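Local coordinates for beta-hexosaminidase Amuc_2018 (Akkermansia muciniphila, PDB 6JEA), which hydrolyses terminal non-reducing N-acetylhexosamine residues, releasing N-acetylglucosamine from terminally unbranched N-glycans and from chitobiose, at residues Y352-Q357 with W364-T369. Residues are numbered along the deposited sequence; the frame is centred on the assembly and turned at random.
Sequences YLDFPQ and WGWMKT. With NAG (2-acetamido-2-deoxy-beta-D-glucopyranose), chain B.
Phe355 meets Trp366, Met367 and Lys368 with different parts of its ring. Its CE1 lies 3.7 Å from Trp366 CZ3, the two ring planes at 90°; CD1 touches Met367 CG, and CD2 packs on Lys368 CG. The sulfur of Met367 makes an oblique Met-aromatic contact, 5.2 Å from the Phe355 ring centroid. With its chain extended beyond CG (chi2 -177°), Met367 carries SD on to Asp354 O, 3.4 Å away, and sets CE beside the Asp354 carboxylate, while its own CG sits over the centre of one face of the Trp366 indole. Pro356 CD rests on Met367 CB, and Thr369 CA offers a CH...O contact to Pro356 O. The indole edge and the Asp354 carboxylate converge on the sugar: O6 of the N-acetylglucosamine donates a 2.6 Å hydrogen bond to Asp354 OD2 and lies in the Trp366 plane, 3.2 Å from CH2. Tyr352 OH is hydrogen-bonded to the anomeric O1 at 3.0 Å, and the CB of Tyr352 lies against one face of Phe355. With Phe355 cut back to an alanine, the ring contacts with Trp366 CZ3 and Met367 CG go, and the indole is likely to be freer to turn away from O6. Farther out, Arg413 and Arg417 hydrogen-bond to the carbonyls of Asp354 and Phe355, and Lys368 NZ reaches Thr370 OG1 and Glu349 O. Trp400 touches both Asp354 and Tyr352, while Arg101 and Glu402 grip the same sugar. Both segments belong to the loop between helices 348-351 and 372-376, which follows barrel strand 342-345 and helps form the substrate pocket of the family 20 TIM-barrel glycosidase.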
loop_
_atom_site.group_PDB
_atom_site.type_symbol
_atom_site.label_atom_id
_atom_site.label_comp_id
_atom_site.label_asym_id
_atom_site.label_seq_id
_atom_site.Cartn_x
_atom_site.Cartn_y
_atom_site.Cartn_z
ATOM N N TYR A 352 -8.131 -0.160 -6.382
ATOM C CA TYR A 352 -7.417 0.983 -6.948
ATOM C C TYR A 352 -8.143 2.264 -6.560
ATOM O O TYR A 352 -9.214 2.566 -7.095
ATOM C CB TYR A 352 -7.299 0.866 -8.466
ATOM C CG TYR A 352 -6.132 0.026 -8.939
ATOM C CD1 TYR A 352 -5.578 -0.957 -8.127
ATOM C CD2 TYR A 352 -5.576 0.226 -10.195
ATOM C CE1 TYR A 352 -4.518 -1.726 -8.559
ATOM C CE2 TYR A 352 -4.515 -0.539 -10.634
ATOM C CZ TYR A 352 -3.990 -1.512 -9.813
ATOM O OH TYR A 352 -2.930 -2.272 -10.251
ATOM N N LEU A 353 -7.557 3.026 -5.643
ATOM C CA LEU A 353 -8.189 4.231 -5.126
ATOM C C LEU A 353 -7.827 5.481 -5.914
ATOM O O LEU A 353 -8.226 6.580 -5.516
ATOM C CB LEU A 353 -7.831 4.421 -3.649
ATOM C CG LEU A 353 -8.275 3.271 -2.740
ATOM C CD1 LEU A 353 -8.176 3.660 -1.272
ATOM C CD2 LEU A 353 -9.687 2.816 -3.088
ATOM N N ASP A 354 -7.085 5.348 -7.016
ATOM C CA ASP A 354 -6.912 6.477 -7.921
ATOM C C ASP A 354 -8.128 6.688 -8.813
ATOM O O ASP A 354 -8.303 7.788 -9.349
ATOM C CB ASP A 354 -5.660 6.297 -8.784
ATOM C CG ASP A 354 -5.632 4.964 -9.520
ATOM O OD1 ASP A 354 -6.070 3.945 -8.942
ATOM O OD2 ASP A 354 -5.159 4.940 -10.680
ATOM N N PHE A 355 -8.971 5.672 -8.968
ATOM C CA PHE A 355 -10.157 5.806 -9.795
ATOM C C PHE A 355 -11.178 6.709 -9.106
ATOM O O PHE A 355 -11.241 6.763 -7.874
ATOM C CB PHE A 355 -10.782 4.439 -10.071
ATOM C CG PHE A 355 -9.884 3.492 -10.827
ATOM C CD1 PHE A 355 -8.724 3.942 -11.443
ATOM C CD2 PHE A 355 -10.207 2.148 -10.924
ATOM C CE1 PHE A 355 -7.901 3.068 -12.132
ATOM C CE2 PHE A 355 -9.389 1.270 -11.616
ATOM C CZ PHE A 355 -8.232 1.733 -12.220
ATOM N N PRO A 356 -11.987 7.434 -9.878
ATOM C CA PRO A 356 -13.019 8.279 -9.266
ATOM C C PRO A 356 -14.010 7.443 -8.469
ATOM O O PRO A 356 -14.364 6.328 -8.857
ATOM C CB PRO A 356 -13.686 8.955 -10.469
ATOM C CG PRO A 356 -13.375 8.057 -11.634
ATOM C CD PRO A 356 -12.009 7.505 -11.349
ATOM N N GLN A 357 -14.447 7.989 -7.335
ATOM C CA GLN A 357 -15.378 7.286 -6.464
ATOM C C GLN A 357 -16.835 7.605 -6.768
ATOM O O GLN A 357 -17.723 6.905 -6.270
ATOM C CB GLN A 357 -15.074 7.607 -4.995
ATOM C CG GLN A 357 -15.050 9.088 -4.678
ATOM C CD GLN A 357 -14.291 9.394 -3.399
ATOM O OE1 GLN A 357 -14.666 8.943 -2.315
ATOM N NE2 GLN A 357 -13.210 10.159 -3.523
ATOM N N TRP A 364 -9.930 11.122 -16.534
ATOM C CA TRP A 364 -8.746 11.328 -17.367
ATOM C C TRP A 364 -8.769 10.482 -18.637
ATOM O O TRP A 364 -7.718 10.220 -19.230
ATOM C CB TRP A 364 -7.466 11.072 -16.564
ATOM C CG TRP A 364 -7.519 11.751 -15.235
ATOM C CD1 TRP A 364 -7.800 11.176 -14.029
ATOM C CD2 TRP A 364 -7.336 13.149 -14.980
ATOM N NE1 TRP A 364 -7.782 12.126 -13.037
ATOM C CE2 TRP A 364 -7.502 13.346 -13.595
ATOM C CE3 TRP A 364 -7.039 14.252 -15.787
ATOM C CZ2 TRP A 364 -7.378 14.598 -12.999
ATOM C CZ3 TRP A 364 -6.916 15.494 -15.193
ATOM C CH2 TRP A 364 -7.086 15.656 -13.814
ATOM N N GLY A 365 -9.952 10.048 -19.061
ATOM C CA GLY A 365 -10.113 9.376 -20.331
ATOM C C GLY A 365 -9.978 7.869 -20.317
ATOM O O GLY A 365 -9.941 7.263 -21.396
ATOM N N TRP A 366 -9.918 7.237 -19.143
ATOM C CA TRP A 366 -9.735 5.790 -19.114
ATOM C C TRP A 366 -10.176 5.148 -17.804
ATOM O O TRP A 366 -10.487 3.952 -17.774
ATOM C CB TRP A 366 -8.270 5.446 -19.388
ATOM C CG TRP A 366 -7.325 5.926 -18.331
ATOM C CD1 TRP A 366 -6.727 7.150 -18.259
ATOM C CD2 TRP A 366 -6.861 5.185 -17.197
ATOM N NE1 TRP A 366 -5.920 7.218 -17.149
ATOM C CE2 TRP A 366 -5.985 6.024 -16.481
ATOM C CE3 TRP A 366 -7.103 3.894 -16.719
ATOM C CZ2 TRP A 366 -5.351 5.615 -15.310
ATOM C CZ3 TRP A 366 -6.472 3.488 -15.558
ATOM C CH2 TRP A 366 -5.606 4.347 -14.866
ATOM N N MET A 367 -10.203 5.920 -16.719
ATOM C CA MET A 367 -10.499 5.354 -15.408
ATOM C C MET A 367 -11.973 4.988 -15.284
ATOM O O MET A 367 -12.854 5.807 -15.563
ATOM C CB MET A 367 -10.124 6.338 -14.305
ATOM C CG MET A 367 -8.639 6.548 -14.113
ATOM S SD MET A 367 -8.350 7.652 -12.722
ATOM C CE MET A 367 -6.570 7.836 -12.787
ATOM N N LYS A 368 -12.239 3.760 -14.849
ATOM C CA LYS A 368 -13.593 3.381 -14.485
ATOM C C LYS A 368 -13.918 3.886 -13.079
ATOM O O LYS A 368 -13.040 4.305 -12.319
ATOM C CB LYS A 368 -13.770 1.866 -14.573
ATOM C CG LYS A 368 -13.092 1.088 -13.463
ATOM C CD LYS A 368 -14.122 0.489 -12.514
ATOM C CE LYS A 368 -13.482 -0.466 -11.513
ATOM N NZ LYS A 368 -14.434 -0.874 -10.433
ATOM N N THR A 369 -15.203 3.848 -12.736
ATOM C CA THR A 369 -15.675 4.348 -11.451
ATOM C C THR A 369 -15.743 3.210 -10.441
ATOM O O THR A 369 -16.298 2.145 -10.730
ATOM C CB THR A 369 -17.049 5.006 -11.602
ATOM O OG1 THR A 369 -16.947 6.140 -12.473
ATOM C CG2 THR A 369 -17.584 5.456 -10.247
HETATM C C1 NAG B . -1.455 0.052 -12.359
HETATM C C2 NAG B . 0.006 0.245 -12.774
HETATM C C3 NAG B . 0.516 1.619 -12.336
HETATM C C4 NAG B . -0.435 2.723 -12.775
HETATM C C5 NAG B . -1.852 2.401 -12.319
HETATM C C6 NAG B . -2.873 3.408 -12.790
HETATM C C7 NAG B . 1.388 -1.782 -12.930
HETATM C C8 NAG B . 2.208 -2.776 -12.168
HETATM N N2 NAG B . 0.838 -0.803 -12.205
HETATM O O1 NAG B . -1.928 -1.149 -12.873
HETATM O O3 NAG B . 1.802 1.835 -12.905
HETATM O O4 NAG B . -0.038 3.964 -12.202
HETATM O O5 NAG B . -2.241 1.130 -12.854
HETATM O O6 NAG B . -4.168 3.092 -12.297
HETATM O O7 NAG B . 1.230 -1.862 -14.143
#